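Local coordinates for protein transcriptional regulator, SorC family (Enterococcus faecalis, PDB 2O0M) that probably regulates transcription as a DNA-binding protein of the SorC family whose putative sugar-binding domain probably binds a carbohydrate, at residues Ser234-Ala246 / Ile300-Lys312. Sequence-based numbering, arbitrary orientation.
Sequences SHANCVVHSIGRA and IPYVVAIAGGKTK. With PO4 (phosphate ion), chain B.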
loop_
_atom_site.group_PDB
_atom_site.type_symbol
_atom_site.label_atom_id
_atom_site.label_comp_id
_atom_site.label_asym_id
_atom_site.label_seq_id
_atom_site.Cartn_x
_atom_site.Cartn_y
_atom_site.Cartn_z
ATOM N N SER A 234 14.216 -1.445 4.353
ATOM C CA SER A 234 15.028 -1.518 3.127
ATOM C C SER A 234 15.233 -2.949 2.616
ATOM O O SER A 234 15.458 -3.145 1.418
ATOM C CB SER A 234 16.394 -0.857 3.335
ATOM O OG SER A 234 17.241 -1.694 4.099
ATOM N N HIS A 235 15.149 -3.933 3.503
ATOM C CA HIS A 235 15.335 -5.333 3.127
ATOM C C HIS A 235 14.026 -6.101 2.992
ATOM O O HIS A 235 14.033 -7.326 2.900
ATOM C CB HIS A 235 16.246 -6.034 4.133
ATOM C CG HIS A 235 17.639 -5.496 4.139
ATOM N ND1 HIS A 235 18.456 -5.548 3.032
ATOM C CD2 HIS A 235 18.354 -4.880 5.109
ATOM C CE1 HIS A 235 19.621 -4.994 3.325
ATOM N NE2 HIS A 235 19.583 -4.581 4.579
ATOM N N ALA A 236 12.897 -5.397 2.947
ATOM C CA ALA A 236 11.609 -6.070 2.793
ATOM C C ALA A 236 11.602 -6.915 1.517
ATOM O O ALA A 236 12.077 -6.476 0.483
ATOM C CB ALA A 236 10.497 -5.063 2.738
ATOM N N ASN A 237 11.073 -8.128 1.608
ATOM C CA ASN A 237 10.861 -8.967 0.415
ATOM C C ASN A 237 9.398 -8.990 -0.055
ATOM O O ASN A 237 9.069 -9.638 -1.037
ATOM C CB ASN A 237 11.404 -10.398 0.615
ATOM C CG ASN A 237 10.686 -11.183 1.705
ATOM O OD1 ASN A 237 10.234 -10.627 2.713
ATOM N ND2 ASN A 237 10.613 -12.509 1.518
ATOM N N CYS A 238 8.537 -8.258 0.649
ATOM C CA CYS A 238 7.139 -8.116 0.279
ATOM C C CYS A 238 6.662 -6.697 0.606
ATOM O O CYS A 238 7.090 -6.106 1.614
ATOM C CB CYS A 238 6.321 -9.158 1.023
ATOM S SG CYS A 238 4.550 -9.142 0.729
ATOM N N VAL A 239 5.822 -6.144 -0.270
ATOM C CA VAL A 239 5.177 -4.859 -0.028
ATOM C C VAL A 239 3.697 -4.994 -0.338
ATOM O O VAL A 239 3.333 -5.550 -1.364
ATOM C CB VAL A 239 5.783 -3.731 -0.881
ATOM C CG1 VAL A 239 5.054 -2.402 -0.648
ATOM C CG2 VAL A 239 7.248 -3.535 -0.546
ATOM N N VAL A 240 2.863 -4.468 0.550
ATOM C CA VAL A 240 1.412 -4.442 0.341
ATOM C C VAL A 240 0.923 -3.011 0.538
ATOM O O VAL A 240 1.289 -2.339 1.512
ATOM C CB VAL A 240 0.631 -5.402 1.274
ATOM C CG1 VAL A 240 -0.810 -5.442 0.855
ATOM C CG2 VAL A 240 1.241 -6.785 1.248
ATOM N N HIS A 241 0.108 -2.538 -0.406
ATOM C CA HIS A 241 -0.357 -1.166 -0.375
ATOM C C HIS A 241 -1.688 -1.021 -1.084
ATOM O O HIS A 241 -2.075 -1.890 -1.859
ATOM C CB HIS A 241 0.692 -0.269 -1.031
ATOM C CG HIS A 241 0.819 -0.459 -2.513
ATOM N ND1 HIS A 241 1.455 -1.537 -3.088
ATOM C CD2 HIS A 241 0.400 0.319 -3.538
ATOM C CE1 HIS A 241 1.407 -1.424 -4.404
ATOM N NE2 HIS A 241 0.796 -0.292 -4.702
ATOM N N SER A 242 -2.380 0.085 -0.816
ATOM C CA SER A 242 -3.498 0.495 -1.653
ATOM C C SER A 242 -3.033 1.603 -2.596
ATOM O O SER A 242 -1.838 1.938 -2.683
ATOM C CB SER A 242 -4.728 0.894 -0.815
ATOM O OG SER A 242 -5.889 1.023 -1.621
ATOM N N ILE A 243 -3.988 2.126 -3.347
ATOM C CA ILE A 243 -3.789 3.238 -4.259
ATOM C C ILE A 243 -4.817 4.270 -3.868
ATOM O O ILE A 243 -6.016 3.971 -3.805
ATOM C CB ILE A 243 -3.981 2.796 -5.722
ATOM C CG1 ILE A 243 -2.962 1.704 -6.088
ATOM C CG2 ILE A 243 -3.846 3.976 -6.679
ATOM C CD1 ILE A 243 -3.366 0.898 -7.306
ATOM N N GLY A 244 -4.357 5.485 -3.606
ATOM C CA GLY A 244 -5.246 6.549 -3.156
ATOM C C GLY A 244 -5.700 7.442 -4.287
ATOM O O GLY A 244 -5.024 7.563 -5.312
ATOM N N ARG A 245 -6.865 8.051 -4.093
ATOM C CA ARG A 245 -7.347 9.119 -4.952
ATOM C C ARG A 245 -6.620 10.387 -4.476
ATOM O O ARG A 245 -6.724 10.777 -3.306
ATOM C CB ARG A 245 -8.880 9.207 -4.855
ATOM C CG ARG A 245 -9.563 7.933 -5.375
ATOM C CD ARG A 245 -11.065 7.851 -5.121
ATOM N NE ARG A 245 -11.770 8.906 -5.836
ATOM C CZ ARG A 245 -12.249 10.019 -5.282
ATOM N NH1 ARG A 245 -12.123 10.239 -3.980
ATOM N NH2 ARG A 245 -12.854 10.923 -6.031
ATOM N N ALA A 246 -5.848 11.000 -5.373
ATOM C CA ALA A 246 -4.798 11.963 -5.002
ATOM C C ALA A 246 -5.265 13.135 -4.136
ATOM O O ALA A 246 -4.710 13.376 -3.073
ATOM C CB ALA A 246 -4.102 12.483 -6.236
ATOM N N ILE A 300 11.636 -6.045 -5.444
ATOM C CA ILE A 300 10.975 -6.783 -4.364
ATOM C C ILE A 300 10.125 -7.880 -5.001
ATOM O O ILE A 300 9.307 -7.588 -5.858
ATOM C CB ILE A 300 10.110 -5.842 -3.494
ATOM C CG1 ILE A 300 11.017 -4.827 -2.790
ATOM C CG2 ILE A 300 9.313 -6.618 -2.473
ATOM C CD1 ILE A 300 10.290 -3.779 -2.035
ATOM N N PRO A 301 10.341 -9.157 -4.613
ATOM C CA PRO A 301 9.638 -10.252 -5.301
ATOM C C PRO A 301 8.125 -10.213 -5.196
ATOM O O PRO A 301 7.443 -10.504 -6.171
ATOM C CB PRO A 301 10.197 -11.528 -4.642
ATOM C CG PRO A 301 10.968 -11.104 -3.481
ATOM C CD PRO A 301 11.281 -9.643 -3.593
ATOM N N TYR A 302 7.606 -9.833 -4.029
ATOM C CA TYR A 302 6.176 -9.993 -3.748
ATOM C C TYR A 302 5.562 -8.614 -3.502
ATOM O O TYR A 302 5.771 -7.997 -2.461
ATOM C CB TYR A 302 5.967 -10.949 -2.569
ATOM C CG TYR A 302 6.756 -12.223 -2.754
ATOM C CD1 TYR A 302 6.550 -13.029 -3.866
ATOM C CD2 TYR A 302 7.768 -12.572 -1.873
ATOM C CE1 TYR A 302 7.300 -14.191 -4.064
ATOM C CE2 TYR A 302 8.520 -13.731 -2.059
ATOM C CZ TYR A 302 8.291 -14.525 -3.165
ATOM O OH TYR A 302 9.041 -15.680 -3.358
ATOM N N VAL A 303 4.852 -8.116 -4.505
ATOM C CA VAL A 303 4.297 -6.778 -4.478
ATOM C C VAL A 303 2.810 -6.919 -4.717
ATOM O O VAL A 303 2.411 -7.443 -5.739
ATOM C CB VAL A 303 4.935 -5.876 -5.551
ATOM C CG1 VAL A 303 4.326 -4.479 -5.492
ATOM C CG2 VAL A 303 6.442 -5.790 -5.347
ATOM N N VAL A 304 2.003 -6.443 -3.766
ATOM C CA VAL A 304 0.569 -6.610 -3.849
ATOM C C VAL A 304 -0.089 -5.260 -3.657
ATOM O O VAL A 304 0.072 -4.639 -2.598
ATOM C CB VAL A 304 0.050 -7.606 -2.789
ATOM C CG1 VAL A 304 -1.440 -7.858 -2.981
ATOM C CG2 VAL A 304 0.815 -8.924 -2.859
ATOM N N ALA A 305 -0.828 -4.831 -4.680
ATOM C CA ALA A 305 -1.659 -3.630 -4.626
ATOM C C ALA A 305 -3.110 -4.067 -4.374
ATOM O O ALA A 305 -3.616 -4.995 -5.017
ATOM C CB ALA A 305 -1.583 -2.871 -5.913
ATOM N N ILE A 306 -3.785 -3.383 -3.455
ATOM C CA ILE A 306 -5.170 -3.706 -3.119
ATOM C C ILE A 306 -5.985 -2.435 -3.248
ATOM O O ILE A 306 -5.804 -1.510 -2.471
ATOM C CB ILE A 306 -5.300 -4.226 -1.669
ATOM C CG1 ILE A 306 -4.346 -5.394 -1.428
ATOM C CG2 ILE A 306 -6.741 -4.653 -1.392
ATOM C CD1 ILE A 306 -4.406 -5.971 -0.003
ATOM N N ALA A 307 -6.903 -2.403 -4.204
ATOM C CA ALA A 307 -7.689 -1.195 -4.452
ATOM C C ALA A 307 -8.929 -1.570 -5.227
ATOM O O ALA A 307 -8.856 -2.268 -6.246
ATOM C CB ALA A 307 -6.880 -0.149 -5.195
ATOM N N GLY A 308 -10.063 -1.092 -4.738
ATOM C CA GLY A 308 -11.338 -1.435 -5.342
ATOM C C GLY A 308 -12.287 -0.262 -5.380
ATOM O O GLY A 308 -11.996 0.817 -4.843
ATOM N N GLY A 309 -13.433 -0.503 -6.009
ATOM C CA GLY A 309 -14.500 0.482 -6.132
ATOM C C GLY A 309 -14.428 1.177 -7.481
ATOM O O GLY A 309 -13.349 1.492 -7.974
ATOM N N LYS A 310 -15.584 1.419 -8.091
ATOM C CA LYS A 310 -15.629 2.220 -9.300
ATOM C C LYS A 310 -14.944 3.583 -9.077
ATOM O O LYS A 310 -14.317 4.131 -9.985
ATOM C CB LYS A 310 -17.078 2.413 -9.761
ATOM C CG LYS A 310 -17.200 3.224 -11.032
ATOM C CD LYS A 310 -17.481 4.687 -10.770
ATOM C CE LYS A 310 -17.308 5.480 -12.048
ATOM N NZ LYS A 310 -17.520 6.933 -11.890
ATOM N N THR A 311 -15.029 4.102 -7.857
ATOM C CA THR A 311 -14.481 5.424 -7.553
ATOM C C THR A 311 -12.958 5.483 -7.706
ATOM O O THR A 311 -12.398 6.563 -7.861
ATOM C CB THR A 311 -14.835 5.879 -6.114
ATOM O OG1 THR A 311 -14.314 4.942 -5.154
ATOM C CG2 THR A 311 -16.351 6.028 -5.942
ATOM N N LYS A 312 -12.309 4.324 -7.659
ATOM C CA LYS A 312 -10.844 4.242 -7.741
ATOM C C LYS A 312 -10.313 3.858 -9.123
ATOM O O LYS A 312 -9.096 3.767 -9.316
ATOM C CB LYS A 312 -10.306 3.270 -6.681
ATOM C CG LYS A 312 -10.210 3.890 -5.288
ATOM C CD LYS A 312 -9.236 3.131 -4.388
ATOM C CE LYS A 312 -9.180 3.740 -2.999
ATOM N NZ LYS A 312 -8.131 3.101 -2.166
HETATM P P PO4 B . -7.727 4.619 1.058
HETATM O O1 PO4 B . -8.038 5.085 -0.317
HETATM O O2 PO4 B . -7.816 3.145 1.196
HETATM O O3 PO4 B . -6.403 5.169 1.485
HETATM O O4 PO4 B . -8.701 5.250 2.005
#
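Strands 238-241 and 302-306 run side by side in parallel, their axes 4.7 Å apart and 4° from aligned, with Cys-238 to His-241 facing Tyr-302 to Ala-305 in turn. The N-H groups of Val-239 and His-241 bond to the carbonyl oxygens of Tyr-302 and Val-304, while their own carbonyl oxygens accept from the N-H groups of Val-304 and Ile-306; Val-239 N to Tyr-302 O is 2.9 Å. On one face of the sheet, CD1 of Ile-300 presses tightly on CG2 of Val-239 (3.4 Å), the side chains crossing at about a right angle. Farther along that face, His-241 CG sits between backbone N and carbonyl carbon (chi1 70°), turning the ring over Ala-305, whose CA lies 4.1 Å from the ring centroid in a CH-pi contact. On the other face Val-240 CG1 meets Ile-306 CD1 at 3.7 Å. Beyond the paired strands, Ser-242 OG donates to Ile-306 O (2.7 Å), in the carbonyl plane. From the outstretched Lys-312, NZ donates hydrogen bonds to Ile-243 O (2.8 Å), tilted out of the carbonyl plane, and to O1 (2.7 Å) of a phosphate, probably a crystallisation additive, which Thr-153 and Arg-252 also bind. In the Rossmann-like sheet of the putative sugar-binding domain, strands 142-148 and 328-332 flank the pair; helix 122-138 packs on the Cys-238 and Val-304 face, while Phe-273 and Tyr-319 of helix 313-320 meet the His-241 ring on the other.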